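Local coordinates for putative D-lactate dehydrogenase (Chlamydomonas reinhardtii, PDB 4ZGS), which probably reduces pyruvate to D-lactate with NADH during fermentation in the alga, as a D-isomer specific 2-hydroxyacid dehydrogenase, at residues A99-F113 against C121-Y134. Sequence-based numbering, arbitrary orientation.
Sequences AKAGVKLIALRCAGF and CAEHGVRVVRVPTY. With NAD (nicotinamide-adenine-dinucleotide), chain I.
R130 reaches across to A111 and F113 with its chain extended from CG to NE, CG anti to the backbone N (chi1 168°). Its NE gives a short bond to A111 O, 2.7 Å, and the oxygen lies at the guanidinium edge near its plane; NH2 adds a weak second bond to it. The F113 ring stands almost perpendicular to the guanidinium, planes 88° apart, and sets CE1 over one guanidinium face while CD1 comes within 3.4 Å of R130 NE; P132 CA lies over the other face. A leucine in place of R130 would probably leave A111 O without its side-chain donor and free the F113 ring to shift. Y134 OH accepts the backbone N-H of A111 at 2.8 Å, and the CE2-CD2 edge of its ring meets the nicotinamide, Y134 CE2 lying 3.1 Å from NAD C5N. F338 also meets this ring. Preceding these loops in the chain, strands 105-108 and 127-129 are the parallel strands of a beta-alpha-beta unit with helix 118-124 between them; 127-129 is the edge strand of the five-stranded sheet and 105-108 its neighbour. Four backbone bonds alternate along the pair, from R127 N to K104 O through L108 N to V129 O; past it, V131 N continues to C110 O. On the sheet face of I106 and V128, L108 CD2 presses on V128 CG1 at 3.3 Å, and I106 CD1 packs on V126 CG1. With CG1 anti to the backbone N (chi1 -178°), V126 points that methyl at I106 and turns CG2 to V103 O and A99 CB. L105 CD1 meets V129 CB on the other face, where R127 directs its guanidinium to a salt bridge with E367. Ahead of both strands, A99 CB touches H124 CB at 3.4 Å.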
ATOM      1  N   ALA A  99      -6.240  24.506 -36.719  1.00 70.14           N
ATOM      2  CA  ALA A  99      -6.015  25.019 -38.057  1.00 83.29           C
ATOM      3  C   ALA A  99      -5.952  26.545 -38.055  1.00 88.41           C
ATOM      4  O   ALA A  99      -5.015  27.134 -38.600  1.00 90.84           O
ATOM      5  CB  ALA A  99      -7.113  24.533 -39.010  1.00 81.70           C
ATOM      6  N   LYS A 100      -6.912  27.172 -37.383  1.00 92.27           N
ATOM      7  CA  LYS A 100      -7.011  28.629 -37.342  1.00 97.32           C
ATOM      8  C   LYS A 100      -5.956  29.251 -36.446  1.00 94.34           C
ATOM      9  O   LYS A 100      -5.632  30.432 -36.580  1.00 96.80           O
ATOM     10  CB  LYS A 100      -8.399  29.034 -36.866  1.00105.17           C
ATOM     11  CG  LYS A 100      -9.447  28.014 -37.244  1.00109.89           C
ATOM     12  CD  LYS A 100      -9.557  27.865 -38.757  1.00115.63           C
ATOM     13  CE  LYS A 100     -10.340  29.003 -39.386  1.00123.41           C
ATOM     14  NZ  LYS A 100     -10.590  28.734 -40.826  1.00126.73           N
ATOM     15  N   ALA A 101      -5.415  28.444 -35.538  1.00 87.23           N
ATOM     16  CA  ALA A 101      -4.273  28.864 -34.747  1.00 81.74           C
ATOM     17  C   ALA A 101      -3.044  28.990 -35.643  1.00 76.96           C
ATOM     18  O   ALA A 101      -2.126  29.756 -35.349  1.00 74.94           O
ATOM     19  CB  ALA A 101      -4.015  27.870 -33.602  1.00 76.46           C
ATOM     20  N   GLY A 102      -3.052  28.277 -36.765  1.00 75.89           N
ATOM     21  CA  GLY A 102      -1.923  28.336 -37.668  1.00 76.18           C
ATOM     22  C   GLY A 102      -1.071  27.089 -37.775  1.00 79.69           C
ATOM     23  O   GLY A 102      -0.157  27.059 -38.595  1.00 83.17           O
ATOM     24  N   VAL A 103      -1.325  26.075 -36.947  1.00 79.67           N
ATOM     25  CA  VAL A 103      -0.521  24.850 -36.993  1.00 78.55           C
ATOM     26  C   VAL A 103      -0.836  24.010 -38.249  1.00 76.66           C
ATOM     27  O   VAL A 103      -2.000  23.673 -38.514  1.00 72.74           O
ATOM     28  CB  VAL A 103      -0.721  23.960 -35.714  1.00 81.80           C
ATOM     29  CG1 VAL A 103      -0.675  24.794 -34.428  1.00 81.31           C
ATOM     30  CG2 VAL A 103      -2.016  23.171 -35.776  1.00 82.50           C
ATOM     31  N   LYS A 104       0.195  23.739 -39.059  1.00 78.15           N
ATOM     32  CA  LYS A 104       0.052  22.843 -40.211  1.00 78.70           C
ATOM     33  C   LYS A 104       0.552  21.415 -39.993  1.00 76.80           C
ATOM     34  O   LYS A 104       0.350  20.568 -40.856  1.00 77.72           O
ATOM     35  CB  LYS A 104       0.774  23.400 -41.445  1.00 79.76           C
ATOM     36  CG  LYS A 104       0.074  24.519 -42.184  1.00 87.16           C
ATOM     37  CD  LYS A 104      -0.020  25.821 -41.415  1.00 91.64           C
ATOM     38  CE  LYS A 104      -0.759  26.867 -42.257  1.00 91.22           C
ATOM     39  NZ  LYS A 104      -0.883  28.182 -41.575  1.00 92.37           N
ATOM     40  N   LEU A 105       1.136  21.114 -38.838  1.00 73.60           N
ATOM     41  CA  LEU A 105       1.635  19.756 -38.619  1.00 62.82           C
ATOM     42  C   LEU A 105       1.332  19.262 -37.220  1.00 59.84           C
ATOM     43  O   LEU A 105       1.563  19.957 -36.223  1.00 60.44           O
ATOM     44  CB  LEU A 105       3.141  19.681 -38.869  1.00 57.41           C
ATOM     45  CG  LEU A 105       3.736  18.300 -38.619  1.00 50.86           C
ATOM     46  CD1 LEU A 105       3.263  17.361 -39.717  1.00 50.62           C
ATOM     47  CD2 LEU A 105       5.243  18.376 -38.599  1.00 49.38           C
ATOM     48  N   ILE A 106       0.819  18.045 -37.145  1.00 54.82           N
ATOM     49  CA  ILE A 106       0.635  17.417 -35.864  1.00 52.85           C
ATOM     50  C   ILE A 106       1.596  16.255 -35.761  1.00 54.05           C
ATOM     51  O   ILE A 106       1.545  15.338 -36.582  1.00 60.68           O
ATOM     52  CB  ILE A 106      -0.828  16.936 -35.677  1.00 65.11           C
ATOM     53  CG1 ILE A 106      -1.747  18.120 -35.371  1.00 61.30           C
ATOM     54  CG2 ILE A 106      -0.929  15.873 -34.563  1.00 65.25           C
ATOM     55  CD1 ILE A 106      -3.210  17.768 -35.390  1.00 63.89           C
ATOM     56  N   ALA A 107       2.465  16.280 -34.752  1.00 53.89           N
ATOM     57  CA  ALA A 107       3.395  15.162 -34.523  1.00 48.31           C
ATOM     58  C   ALA A 107       3.013  14.384 -33.280  1.00 50.00           C
ATOM     59  O   ALA A 107       3.004  14.917 -32.170  1.00 53.23           O
ATOM     60  CB  ALA A 107       4.829  15.653 -34.395  1.00 45.89           C
ATOM     61  N   LEU A 108       2.686  13.116 -33.476  1.00 53.14           N
ATOM     62  CA  LEU A 108       2.407  12.225 -32.377  1.00 51.05           C
ATOM     63  C   LEU A 108       3.737  11.694 -31.838  1.00 54.36           C
ATOM     64  O   LEU A 108       4.575  11.229 -32.602  1.00 62.95           O
ATOM     65  CB  LEU A 108       1.522  11.058 -32.830  1.00 53.04           C
ATOM     66  CG  LEU A 108       0.015  11.145 -33.152  1.00 56.15           C
ATOM     67  CD1 LEU A 108      -0.797  11.943 -32.099  1.00 53.87           C
ATOM     68  CD2 LEU A 108      -0.242  11.654 -34.538  1.00 51.87           C
ATOM     69  N   ARG A 109       3.894  11.739 -30.521  1.00 54.55           N
ATOM     70  CA  ARG A 109       5.045  11.229 -29.780  1.00 46.75           C
ATOM     71  C   ARG A 109       4.773   9.756 -29.562  1.00 47.88           C
ATOM     72  O   ARG A 109       5.242   9.173 -28.582  1.00 48.70           O
ATOM     73  CB  ARG A 109       5.235  11.895 -28.415  1.00 48.47           C
ATOM     74  CG  ARG A 109       5.339  13.377 -28.321  1.00 58.11           C
ATOM     75  CD  ARG A 109       4.438  13.895 -27.177  1.00 62.27           C
ATOM     76  NE  ARG A 109       4.583  13.035 -26.029  1.00 64.60           N
ATOM     77  CZ  ARG A 109       3.787  13.010 -24.967  1.00 66.36           C
ATOM     78  NH1 ARG A 109       2.767  13.852 -24.846  1.00 67.61           N
ATOM     79  NH2 ARG A 109       4.033  12.126 -24.010  1.00 66.35           N
ATOM     80  N   CYS A 110       3.835   9.219 -30.330  1.00 48.41           N
ATOM     81  CA  CYS A 110       3.391   7.835 -30.165  1.00 50.12           C
ATOM     82  C   CYS A 110       3.109   7.180 -31.524  1.00 51.86           C
ATOM     83  O   CYS A 110       3.218   7.819 -32.547  1.00 49.35           O
ATOM     84  CB  CYS A 110       2.124   7.804 -29.308  1.00 56.49           C
ATOM     85  SG  CYS A 110       0.829   8.890 -30.017  1.00 65.54           S
ATOM     86  N   ALA A 111       2.708   5.918 -31.537  1.00 61.21           N
ATOM     87  CA  ALA A 111       2.339   5.294 -32.795  1.00 68.32           C
ATOM     88  C   ALA A 111       0.844   5.295 -33.047  1.00 75.95           C
ATOM     89  O   ALA A 111       0.417   5.131 -34.183  1.00 78.63           O
ATOM     90  CB  ALA A 111       2.849   3.837 -32.816  1.00 70.84           C
ATOM     91  N   GLY A 112       0.045   5.525 -32.007  1.00 80.69           N
ATOM     92  CA  GLY A 112      -1.394   5.611 -32.191  1.00 82.27           C
ATOM     93  C   GLY A 112      -1.883   6.944 -32.715  1.00 82.43           C
ATOM     94  O   GLY A 112      -1.686   7.980 -32.082  1.00 83.22           O
ATOM     95  N   PHE A 113      -2.549   6.900 -33.865  1.00 85.64           N
ATOM     96  CA  PHE A 113      -3.288   8.032 -34.426  1.00 85.51           C
ATOM     97  C   PHE A 113      -4.799   7.884 -34.233  1.00 94.44           C
ATOM     98  O   PHE A 113      -5.584   8.695 -34.717  1.00 97.95           O
ATOM     99  CB  PHE A 113      -2.930   8.235 -35.906  1.00 78.62           C
ATOM    100  CG  PHE A 113      -3.000   6.991 -36.742  1.00 75.94           C
ATOM    101  CD1 PHE A 113      -2.027   6.010 -36.638  1.00 74.33           C
ATOM    102  CD2 PHE A 113      -4.026   6.811 -37.656  1.00 79.78           C
ATOM    103  CE1 PHE A 113      -2.086   4.862 -37.426  1.00 74.31           C
ATOM    104  CE2 PHE A 113      -4.090   5.666 -38.445  1.00 79.73           C
ATOM    105  CZ  PHE A 113      -3.123   4.692 -38.325  1.00 75.67           C
ATOM    106  N   CYS A 121      -8.409  16.791 -40.544  1.00 91.39           N
ATOM    107  CA  CYS A 121      -7.124  17.393 -40.874  1.00 84.54           C
ATOM    108  C   CYS A 121      -7.015  17.641 -42.364  1.00 87.10           C
ATOM    109  O   CYS A 121      -6.469  18.656 -42.783  1.00 88.36           O
ATOM    110  CB  CYS A 121      -5.958  16.511 -40.426  1.00 75.93           C
ATOM    111  SG  CYS A 121      -5.793  16.242 -38.646  1.00 74.57           S
ATOM    112  N   ALA A 122      -7.584  16.745 -43.162  1.00 85.03           N
ATOM    113  CA  ALA A 122      -7.542  16.914 -44.600  1.00 89.03           C
ATOM    114  C   ALA A 122      -8.257  18.196 -45.000  1.00111.69           C
ATOM    115  O   ALA A 122      -7.785  18.931 -45.857  1.00 94.59           O
ATOM    116  CB  ALA A 122      -8.163  15.717 -45.294  1.00 95.09           C
ATOM    117  N   GLU A 123      -9.361  18.490 -44.322  1.00113.04           N
ATOM    118  CA  GLU A 123     -10.197  19.631 -44.683  1.00122.88           C
ATOM    119  C   GLU A 123      -9.567  20.956 -44.255  1.00122.05           C
ATOM    120  O   GLU A 123      -9.742  21.978 -44.918  1.00125.14           O
ATOM    121  CB  GLU A 123     -11.592  19.480 -44.052  1.00130.40           C
ATOM    122  CG  GLU A 123     -12.446  18.360 -44.663  1.00140.76           C
ATOM    123  CD  GLU A 123     -13.762  18.122 -43.921  1.00149.44           C
ATOM    124  OE1 GLU A 123     -14.063  18.880 -42.975  1.00150.94           O
ATOM    125  OE2 GLU A 123     -14.494  17.172 -44.287  1.00153.80           O
ATOM    126  N   HIS A 124      -8.833  20.932 -43.146  1.00116.08           N
ATOM    127  CA  HIS A 124      -8.250  22.144 -42.571  1.00111.63           C
ATOM    128  C   HIS A 124      -6.763  22.381 -42.867  1.00104.80           C
ATOM    129  O   HIS A 124      -6.167  23.315 -42.327  1.00105.22           O
ATOM    130  CB  HIS A 124      -8.514  22.163 -41.067  1.00110.12           C
ATOM    131  CG  HIS A 124      -9.965  22.307 -40.734  1.00112.97           C
ATOM    132  ND1 HIS A 124     -10.852  21.254 -40.804  1.00114.56           N
ATOM    133  CD2 HIS A 124     -10.695  23.390 -40.382  1.00115.98           C
ATOM    134  CE1 HIS A 124     -12.061  21.677 -40.482  1.00118.58           C
ATOM    135  NE2 HIS A 124     -11.993  22.969 -40.219  1.00120.12           N
ATOM    136  N   GLY A 125      -6.157  21.525 -43.685  1.00101.64           N
ATOM    137  CA  GLY A 125      -4.795  21.771 -44.129  1.00 93.82           C
ATOM    138  C   GLY A 125      -3.735  21.322 -43.142  1.00 89.57           C
ATOM    139  O   GLY A 125      -2.555  21.661 -43.264  1.00 90.12           O
ATOM    140  N   VAL A 126      -4.166  20.585 -42.129  1.00 87.52           N
ATOM    141  CA  VAL A 126      -3.255  20.059 -41.120  1.00 84.46           C
ATOM    142  C   VAL A 126      -2.706  18.671 -41.515  1.00 78.80           C
ATOM    143  O   VAL A 126      -3.473  17.782 -41.900  1.00 76.62           O
ATOM    144  CB  VAL A 126      -3.974  19.978 -39.742  1.00 66.57           C
ATOM    145  CG1 VAL A 126      -3.024  19.456 -38.629  1.00 63.26           C
ATOM    146  CG2 VAL A 126      -4.573  21.336 -39.383  1.00 69.91           C
ATOM    147  N   ARG A 127      -1.389  18.486 -41.423  1.00 74.99           N
ATOM    148  CA  ARG A 127      -0.774  17.196 -41.746  1.00 71.42           C
ATOM    149  C   ARG A 127      -0.352  16.506 -40.458  1.00 67.26           C
ATOM    150  O   ARG A 127       0.140  17.155 -39.529  1.00 68.17           O
ATOM    151  CB  ARG A 127       0.429  17.364 -42.666  1.00 72.41           C
ATOM    152  CG  ARG A 127       0.098  18.094 -43.931  1.00 77.59           C
ATOM    153  CD  ARG A 127       1.306  18.287 -44.796  1.00 80.08           C
ATOM    154  NE  ARG A 127       1.869  17.038 -45.277  1.00 80.00           N
ATOM    155  CZ  ARG A 127       2.940  16.982 -46.063  1.00 84.27           C
ATOM    156  NH1 ARG A 127       3.534  18.106 -46.449  1.00 86.06           N
ATOM    157  NH2 ARG A 127       3.404  15.813 -46.481  1.00 85.36           N
ATOM    158  N   VAL A 128      -0.543  15.192 -40.416  1.00 60.64           N
ATOM    159  CA  VAL A 128      -0.256  14.417 -39.233  1.00 57.89           C
ATOM    160  C   VAL A 128       0.936  13.478 -39.442  1.00 59.38           C
ATOM    161  O   VAL A 128       0.967  12.680 -40.384  1.00 59.08           O
ATOM    162  CB  VAL A 128      -1.484  13.603 -38.787  1.00 60.20           C
ATOM    163  CG1 VAL A 128      -1.156  12.815 -37.539  1.00 52.74           C
ATOM    164  CG2 VAL A 128      -2.682  14.521 -38.528  1.00 57.30           C
ATOM    165  N   VAL A 129       1.898  13.545 -38.532  1.00 56.98           N
ATOM    166  CA  VAL A 129       3.053  12.679 -38.614  1.00 52.94           C
ATOM    167  C   VAL A 129       3.119  11.877 -37.296  1.00 58.42           C
ATOM    168  O   VAL A 129       2.328  12.108 -36.386  1.00 58.03           O
ATOM    169  CB  VAL A 129       4.300  13.500 -38.889  1.00 48.51           C
ATOM    170  CG1 VAL A 129       5.208  13.531 -37.683  1.00 44.74           C
ATOM    171  CG2 VAL A 129       5.006  12.943 -40.087  1.00 48.78           C
ATOM    172  N   ARG A 130       4.010  10.902 -37.197  1.00 60.28           N
ATOM    173  CA  ARG A 130       3.826   9.862 -36.181  1.00 54.54           C
ATOM    174  C   ARG A 130       5.078   9.050 -35.846  1.00 50.98           C
ATOM    175  O   ARG A 130       6.024   9.038 -36.615  1.00 48.38           O
ATOM    176  CB  ARG A 130       2.741   8.960 -36.743  1.00 54.60           C
ATOM    177  CG  ARG A 130       2.489   7.663 -36.125  1.00 60.00           C
ATOM    178  CD  ARG A 130       1.726   6.836 -37.188  1.00 66.44           C
ATOM    179  NE  ARG A 130       1.330   5.508 -36.728  1.00 72.57           N
ATOM    180  CZ  ARG A 130       1.646   4.370 -37.338  1.00 77.33           C
ATOM    181  NH1 ARG A 130       2.369   4.378 -38.448  1.00 72.66           N
ATOM    182  NH2 ARG A 130       1.233   3.219 -36.829  1.00 84.52           N
ATOM    183  N   VAL A 131       5.128   8.391 -34.698  1.00 48.93           N
ATOM    184  CA  VAL A 131       6.209   7.417 -34.522  1.00 51.18           C
ATOM    185  C   VAL A 131       5.730   5.969 -34.595  1.00 57.97           C
ATOM    186  O   VAL A 131       5.176   5.448 -33.633  1.00 64.51           O
ATOM    187  CB  VAL A 131       6.952   7.605 -33.213  1.00 45.61           C
ATOM    188  CG1 VAL A 131       8.032   6.532 -33.087  1.00 42.12           C
ATOM    189  CG2 VAL A 131       7.532   9.000 -33.141  1.00 44.41           C
ATOM    190  N   PRO A 132       5.983   5.298 -35.725  1.00 59.08           N
ATOM    191  CA  PRO A 132       5.420   3.950 -35.898  1.00 62.23           C
ATOM    192  C   PRO A 132       6.078   2.824 -35.070  1.00 64.13           C
ATOM    193  O   PRO A 132       5.390   1.836 -34.814  1.00 60.67           O
ATOM    194  CB  PRO A 132       5.574   3.699 -37.399  1.00 60.03           C
ATOM    195  CG  PRO A 132       6.682   4.582 -37.825  1.00 61.22           C
ATOM    196  CD  PRO A 132       6.728   5.764 -36.902  1.00 57.48           C
ATOM    197  N   THR A 133       7.328   2.954 -34.628  1.00 68.36           N
ATOM    198  CA  THR A 133       7.925   1.863 -33.851  1.00 72.69           C
ATOM    199  C   THR A 133       8.790   2.277 -32.655  1.00 79.52           C
ATOM    200  O   THR A 133       9.743   3.053 -32.772  1.00 79.60           O
ATOM    201  CB  THR A 133       8.762   0.923 -34.752  1.00 73.30           C
ATOM    202  OG1 THR A 133       9.532   1.707 -35.673  1.00 73.27           O
ATOM    203  CG2 THR A 133       7.850  -0.009 -35.545  1.00 70.27           C
ATOM    204  N   TYR A 134       8.403   1.744 -31.497  1.00 82.81           N
ATOM    205  CA  TYR A 134       9.193   1.707 -30.268  1.00 77.56           C
ATOM    206  C   TYR A 134      10.167   0.512 -30.320  1.00 63.11           C
ATOM    207  O   TYR A 134       9.920  -0.434 -31.063  1.00 53.39           O
ATOM    208  CB  TYR A 134       8.288   1.576 -29.036  1.00 80.27           C
ATOM    209  CG  TYR A 134       6.967   2.305 -29.122  1.00 80.32           C
ATOM    210  CD1 TYR A 134       6.872   3.585 -29.657  1.00 81.57           C
ATOM    211  CD2 TYR A 134       5.806   1.705 -28.663  1.00 81.04           C
ATOM    212  CE1 TYR A 134       5.641   4.247 -29.734  1.00 81.68           C
ATOM    213  CE2 TYR A 134       4.584   2.349 -28.730  1.00 82.08           C
ATOM    214  CZ  TYR A 134       4.498   3.618 -29.262  1.00 80.24           C
ATOM    215  OH  TYR A 134       3.263   4.238 -29.316  1.00 75.99           O
TER
HETATM  216  PA  NAD I1000       4.432  -6.537 -35.858  1.00165.13           P
HETATM  217  O1A NAD I1000       3.781  -6.279 -37.162  1.00158.06           O
HETATM  218  O2A NAD I1000       5.818  -6.806 -36.316  1.00158.55           O
HETATM  219  O5B NAD I1000       3.789  -7.796 -35.101  1.00162.85           O
HETATM  220  C5B NAD I1000       2.476  -8.268 -35.398  1.00161.53           C
HETATM  221  C4B NAD I1000       2.514  -9.670 -35.918  1.00160.60           C
HETATM  222  O4B NAD I1000       1.226 -10.383 -35.626  1.00159.40           O
HETATM  223  C3B NAD I1000       2.705  -9.710 -37.391  1.00159.96           C
HETATM  224  O3B NAD I1000       3.815 -10.575 -37.761  1.00157.57           O
HETATM  225  C2B NAD I1000       1.477 -10.254 -37.959  1.00159.60           C
HETATM  226  O2B NAD I1000       1.782 -11.039 -39.143  1.00158.55           O
HETATM  227  C1B NAD I1000       0.904 -11.109 -36.896  1.00159.26           C
HETATM  228  N9A NAD I1000      -0.467 -11.383 -37.057  1.00158.01           N
HETATM  229  C8A NAD I1000      -1.377 -10.744 -37.950  1.00157.08           C
HETATM  230  N7A NAD I1000      -2.653 -11.317 -37.822  1.00157.02           N
HETATM  231  C5A NAD I1000      -2.545 -12.307 -36.869  1.00157.35           C
HETATM  232  C6A NAD I1000      -3.428 -13.257 -36.267  1.00157.56           C
HETATM  233  N6A NAD I1000      -4.794 -13.324 -36.636  1.00157.26           N
HETATM  234  N1A NAD I1000      -2.967 -14.037 -35.396  1.00157.83           N
HETATM  235  C2A NAD I1000      -1.821 -14.098 -34.978  1.00158.07           C
HETATM  236  N3A NAD I1000      -0.887 -13.320 -35.405  1.00158.00           N
HETATM  237  C4A NAD I1000      -1.153 -12.353 -36.388  1.00157.83           C
HETATM  238  O3  NAD I1000       4.404  -5.239 -34.915  1.00165.53           O
HETATM  239  PN  NAD I1000       5.060  -5.163 -33.458  1.00159.75           P
HETATM  240  O1N NAD I1000       6.168  -4.179 -33.388  1.00159.95           O
HETATM  241  O2N NAD I1000       5.742  -6.431 -33.107  1.00159.88           O
HETATM  242  O5D NAD I1000       3.926  -4.836 -32.381  1.00164.38           O
HETATM  243  C5D NAD I1000       3.022  -3.735 -32.531  1.00160.06           C
HETATM  244  C4D NAD I1000       2.063  -3.857 -31.407  1.00160.44           C
HETATM  245  O4D NAD I1000       2.696  -3.432 -30.139  1.00163.37           O
HETATM  246  C3D NAD I1000       0.892  -2.982 -31.547  1.00161.71           C
HETATM  247  O3D NAD I1000      -0.081  -3.545 -32.466  1.00159.87           O
HETATM  248  C2D NAD I1000       0.376  -2.946 -30.180  1.00162.17           C
HETATM  249  O2D NAD I1000      -0.496  -4.086 -29.982  1.00163.56           O
HETATM  250  C1D NAD I1000       1.553  -3.052 -29.281  1.00161.35           C
HETATM  251  N1N NAD I1000       1.789  -1.831 -28.615  1.00163.73           N
HETATM  252  C2N NAD I1000       2.016  -1.820 -27.219  1.00164.68           C
HETATM  253  C3N NAD I1000       2.233  -0.616 -26.551  1.00164.86           C
HETATM  254  C7N NAD I1000       2.473  -0.607 -25.044  1.00164.44           C
HETATM  255  O7N NAD I1000       1.910  -1.415 -24.328  1.00163.60           O
HETATM  256  N7N NAD I1000       3.338   0.353 -24.457  1.00163.80           N
HETATM  257  C4N NAD I1000       2.226   0.593 -27.272  1.00164.04           C
HETATM  258  C5N NAD I1000       1.996   0.587 -28.663  1.00161.94           C
HETATM  259  C6N NAD I1000       1.781  -0.614 -29.330  1.00163.20           C